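Long-range contact in mutual gliding-motility protein MglA (Myxococcus xanthus DK 1622, PDB 6H17), which acts as an intracellular GTP-binding switch that coordinates social and adventurous gliding motility and controls the direction and speed of movement: residues 86-96 and 119-129. Sequence-based numbering, arbitrary orientation. Where two conformers were deposited one is given.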
loop_
_atom_site.group_PDB
_atom_site.type_symbol
_atom_site.label_atom_id
_atom_site.label_comp_id
_atom_site.label_asym_id
_atom_site.label_seq_id
_atom_site.Cartn_x
_atom_site.Cartn_y
_atom_site.Cartn_z
ATOM N N ASP A 86 11.634 8.839 7.746
ATOM C CA ASP A 86 10.333 8.979 8.403
ATOM C C ASP A 86 9.588 10.218 7.918
ATOM O O ASP A 86 8.373 10.182 7.720
ATOM C CB ASP A 86 10.532 9.032 9.919
ATOM C CG ASP A 86 9.307 8.585 10.693
ATOM O OD1 ASP A 86 8.497 7.806 10.166
ATOM O OD2 ASP A 86 9.189 9.007 11.881
ATOM N N ALA A 87 10.299 11.326 7.706
ATOM C CA ALA A 87 9.616 12.549 7.304
ATOM C C ALA A 87 8.879 12.363 5.979
ATOM O O ALA A 87 7.744 12.821 5.811
ATOM C CB ALA A 87 10.608 13.712 7.217
ATOM N N SER A 88 9.509 11.665 5.026
ATOM C CA SER A 88 8.864 11.412 3.744
ATOM C C SER A 88 7.637 10.535 3.913
ATOM O O SER A 88 6.589 10.783 3.301
ATOM C CB SER A 88 9.843 10.708 2.804
ATOM O OG SER A 88 10.892 11.558 2.412
ATOM N N ARG A 89 7.760 9.475 4.711
ATOM C CA ARG A 89 6.627 8.594 4.934
ATOM C C ARG A 89 5.457 9.361 5.519
ATOM O O ARG A 89 4.303 9.136 5.140
ATOM C CB ARG A 89 7.012 7.446 5.863
ATOM C CG ARG A 89 8.043 6.508 5.261
ATOM C CD ARG A 89 8.230 5.252 6.078
ATOM N NE ARG A 89 8.939 5.426 7.334
ATOM C CZ ARG A 89 10.253 5.434 7.447
ATOM N NH1 ARG A 89 11.004 5.371 6.353
ATOM N NH2 ARG A 89 10.829 5.533 8.637
ATOM N N LYS A 90 5.735 10.273 6.452
ATOM C CA LYS A 90 4.664 11.038 7.077
ATOM C C LYS A 90 3.972 11.955 6.078
ATOM O O LYS A 90 2.748 12.110 6.120
ATOM C CB LYS A 90 5.225 11.806 8.276
ATOM C CG LYS A 90 5.604 10.850 9.396
ATOM C CD LYS A 90 6.581 11.428 10.390
ATOM C CE LYS A 90 5.935 12.507 11.198
ATOM N NZ LYS A 90 4.794 11.967 12.001
ATOM N N LEU A 91 4.725 12.580 5.173
ATOM C CA LEU A 91 4.095 13.409 4.153
ATOM C C LEU A 91 3.150 12.579 3.294
ATOM O O LEU A 91 2.005 12.976 3.033
ATOM C CB LEU A 91 5.164 14.071 3.287
ATOM C CG LEU A 91 6.048 15.123 3.954
ATOM C CD1 LEU A 91 7.044 15.705 2.952
ATOM C CD2 LEU A 91 5.213 16.227 4.575
ATOM N N ILE A 92 3.606 11.405 2.862
ATOM C CA ILE A 92 2.841 10.594 1.921
ATOM C C ILE A 92 1.585 10.028 2.571
ATOM O O ILE A 92 0.563 9.833 1.900
ATOM C CB ILE A 92 3.754 9.506 1.310
ATOM C CG1 ILE A 92 4.881 10.167 0.502
ATOM C CG2 ILE A 92 2.940 8.523 0.461
ATOM C CD1 ILE A 92 6.077 9.277 0.263
ATOM N N LEU A 93 1.628 9.745 3.873
ATOM C CA LEU A 93 0.479 9.154 4.537
ATOM C C LEU A 93 -0.681 10.119 4.714
ATOM O O LEU A 93 -1.799 9.671 5.007
ATOM C CB LEU A 93 0.865 8.606 5.920
ATOM C CG LEU A 93 1.456 7.212 5.992
ATOM C CD1 LEU A 93 1.977 6.977 7.415
ATOM C CD2 LEU A 93 0.440 6.152 5.598
ATOM N N LYS A 94 -0.469 11.418 4.554
ATOM C CA LYS A 94 -1.565 12.363 4.757
ATOM C C LYS A 94 -2.726 12.022 3.834
ATOM O O LYS A 94 -2.532 11.804 2.639
ATOM C CB LYS A 94 -1.085 13.786 4.478
ATOM C CG LYS A 94 -0.167 14.329 5.552
ATOM C CD LYS A 94 0.294 15.741 5.234
ATOM C CE LYS A 94 1.190 16.278 6.339
ATOM N NZ LYS A 94 1.626 17.681 6.089
ATOM N N GLY A 95 -3.935 11.974 4.393
ATOM C CA GLY A 95 -5.120 11.727 3.591
ATOM C C GLY A 95 -5.313 10.299 3.139
ATOM O O GLY A 95 -6.158 10.048 2.276
ATOM N N VAL A 96 -4.559 9.344 3.679
ATOM C CA VAL A 96 -4.671 7.966 3.207
ATOM C C VAL A 96 -6.056 7.408 3.503
ATOM O O VAL A 96 -6.638 7.655 4.569
ATOM C CB VAL A 96 -3.557 7.105 3.830
ATOM C CG1 VAL A 96 -3.691 7.055 5.361
ATOM C CG2 VAL A 96 -3.583 5.693 3.243
ATOM N N ASN A 119 6.069 1.692 13.012
ATOM C CA ASN A 119 6.164 3.036 12.463
ATOM C C ASN A 119 4.892 3.434 11.733
ATOM O O ASN A 119 4.459 4.591 11.834
ATOM C CB ASN A 119 7.384 3.075 11.538
ATOM C CG ASN A 119 7.608 4.412 10.897
ATOM O OD1 ASN A 119 7.484 4.540 9.675
ATOM N ND2 ASN A 119 7.978 5.404 11.689
ATOM N N LEU A 120 4.283 2.504 10.985
ATOM C CA LEU A 120 2.990 2.773 10.359
ATOM C C LEU A 120 1.944 3.129 11.408
ATOM O O LEU A 120 1.202 4.108 11.261
ATOM C CB LEU A 120 2.530 1.550 9.564
ATOM C CG LEU A 120 1.131 1.610 8.940
ATOM C CD1 LEU A 120 0.980 2.770 7.973
ATOM C CD2 LEU A 120 0.821 0.265 8.268
ATOM N N ARG A 121 1.857 2.324 12.467
ATOM C CA ARG A 121 0.862 2.584 13.505
ATOM C C ARG A 121 1.079 3.948 14.142
ATOM O O ARG A 121 0.125 4.710 14.337
ATOM C CB ARG A 121 0.926 1.467 14.547
ATOM C CG ARG A 121 -0.141 1.564 15.623
ATOM C CD ARG A 121 0.064 0.510 16.702
ATOM N NE ARG A 121 1.152 0.867 17.610
ATOM C CZ ARG A 121 1.033 1.743 18.606
ATOM N NH1 ARG A 121 -0.122 2.354 18.816
ATOM N NH2 ARG A 121 2.072 2.009 19.387
ATOM N N ILE A 122 2.335 4.279 14.461
ATOM C CA ILE A 122 2.647 5.548 15.098
ATOM C C ILE A 122 2.357 6.709 14.167
ATOM O O ILE A 122 1.782 7.721 14.581
ATOM C CB ILE A 122 4.120 5.539 15.564
ATOM C CG1 ILE A 122 4.333 4.551 16.710
ATOM C CG2 ILE A 122 4.563 6.965 15.917
ATOM C CD1 ILE A 122 3.658 4.934 18.012
ATOM N N ASN A 123 2.746 6.594 12.902
ATOM C CA ASN A 123 2.535 7.702 11.976
ATOM C C ASN A 123 1.055 7.932 11.736
ATOM O O ASN A 123 0.619 9.086 11.608
ATOM C CB ASN A 123 3.297 7.469 10.675
ATOM C CG ASN A 123 4.767 7.799 10.821
ATOM O OD1 ASN A 123 5.185 8.465 11.776
ATOM N ND2 ASN A 123 5.565 7.342 9.887
ATOM N N LEU A 124 0.269 6.857 11.642
ATOM C CA LEU A 124 -1.179 7.040 11.547
ATOM C C LEU A 124 -1.714 7.757 12.779
ATOM O O LEU A 124 -2.511 8.689 12.656
ATOM C CB LEU A 124 -1.881 5.709 11.312
ATOM C CG LEU A 124 -1.664 5.115 9.913
ATOM C CD1 LEU A 124 -2.179 3.708 9.856
ATOM C CD2 LEU A 124 -2.350 5.964 8.843
ATOM N N ALA A 125 -1.256 7.373 13.980
ATOM C CA ALA A 125 -1.706 8.060 15.190
ATOM C C ALA A 125 -1.288 9.523 15.190
ATOM O O ALA A 125 -2.038 10.388 15.672
ATOM C CB ALA A 125 -1.149 7.346 16.427
ATOM N N GLU A 126 -0.102 9.838 14.686
ATOM C CA GLU A 126 0.387 11.210 14.659
ATOM C C GLU A 126 -0.288 12.101 13.631
ATOM O O GLU A 126 0.045 13.307 13.582
ATOM C CB GLU A 126 1.887 11.246 14.432
ATOM C CG GLU A 126 2.589 10.679 15.624
ATOM C CD GLU A 126 4.073 10.515 15.460
ATOM O OE1 GLU A 126 4.754 10.251 16.455
ATOM O OE2 GLU A 126 4.565 10.627 14.300
ATOM N N GLN A 127 -1.194 11.572 12.802
ATOM C CA GLN A 127 -2.045 12.404 11.962
ATOM C C GLN A 127 -3.514 12.189 12.304
ATOM O O GLN A 127 -4.393 12.612 11.544
ATOM C CB GLN A 127 -1.749 12.187 10.480
ATOM C CG GLN A 127 -2.076 10.817 9.981
ATOM C CD GLN A 127 -1.872 10.665 8.477
ATOM O OE1 GLN A 127 -0.902 11.174 7.910
ATOM N NE2 GLN A 127 -2.788 9.974 7.827
ATOM N N GLY A 128 -3.794 11.573 13.452
ATOM C CA GLY A 128 -5.150 11.416 13.935
ATOM C C GLY A 128 -5.879 10.186 13.452
ATOM O O GLY A 128 -7.094 10.086 13.657
ATOM N N TYR A 129 -5.187 9.256 12.806
ATOM C CA TYR A 129 -5.792 8.038 12.301
ATOM C C TYR A 129 -5.485 6.890 13.259
ATOM O O TYR A 129 -4.709 7.039 14.208
ATOM C CB TYR A 129 -5.238 7.729 10.897
ATOM C CG TYR A 129 -5.646 8.701 9.783
ATOM C CD1 TYR A 129 -5.715 10.077 9.997
ATOM C CD2 TYR A 129 -5.928 8.233 8.511
ATOM C CE1 TYR A 129 -6.081 10.949 8.969
ATOM C CE2 TYR A 129 -6.291 9.085 7.486
ATOM C CZ TYR A 129 -6.366 10.439 7.712
ATOM O OH TYR A 129 -6.728 11.285 6.684
HETATM O O HOH W 1 7.241 8.283 13.507
HETATM O O HOH W 2 2.305 11.099 10.703
HETATM O O HOH W 3 1.361 12.326 8.377
HETATM O O HOH W 4 -8.436 10.092 4.683
#
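Asp-86 and Asn-123 meet where two helical segments of the Ras-like P-loop GTPase fold, helix 86-93 and residues 119-125 at the end of helix 110-125, cross at -56° over strand 10-18. Asp-86 is a worked example of one carboxylate oxygen gathering two amides. Asn-123, a knob among Asp-86, Arg-89, Lys-90 and Leu-93, sends ND2 almost straight (175°) to the syn side of Asp-86 OD1 at 3.0 Å, while Asn-119 ND2 reaches OD1 from the opposite face of the carboxylate, well above its plane. CG anti to the backbone N (chi1 -155°) carries the carboxylate of Asp-86 across to both amides; an alanine here would probably leave the two ND2 groups without their shared acceptor and Arg-89 without a nearby carboxylate. The amide of Asn-119 stands steeply to the guanidinium of Arg-89, whose NE bonds to Asn-119 OD1 at 2.9 Å, an oxygen also bound by Tyr-18; NH1 and NH2 bond to loop carbonyls, among them Gln-82 O, and NH2 also makes a long salt bridge to Asp-86 OD1. Lys-90 lays CG and CD across the Asn-123 amide, then bends at chi3 and chi4 to bring NZ onto Glu-126 OE2 at 2.7 Å, a salt bridge on the solvent-facing margin. Deeper, Leu-93 CD1 presses on Asn-123 CB at 3.6 Å. Where Gly-128 is the C-prime residue of a Schellman motif, Gln-127 NE2 lies 3.4 Å over the centre of the Tyr-129 ring and donates to Leu-93 O; Val-96 N approaches that carbonyl from its other face. At the ring's edge, in plane, Val-96 O stands 3.3 Å from Tyr-129 CE2, and a water links this oxygen to Tyr-129 OH.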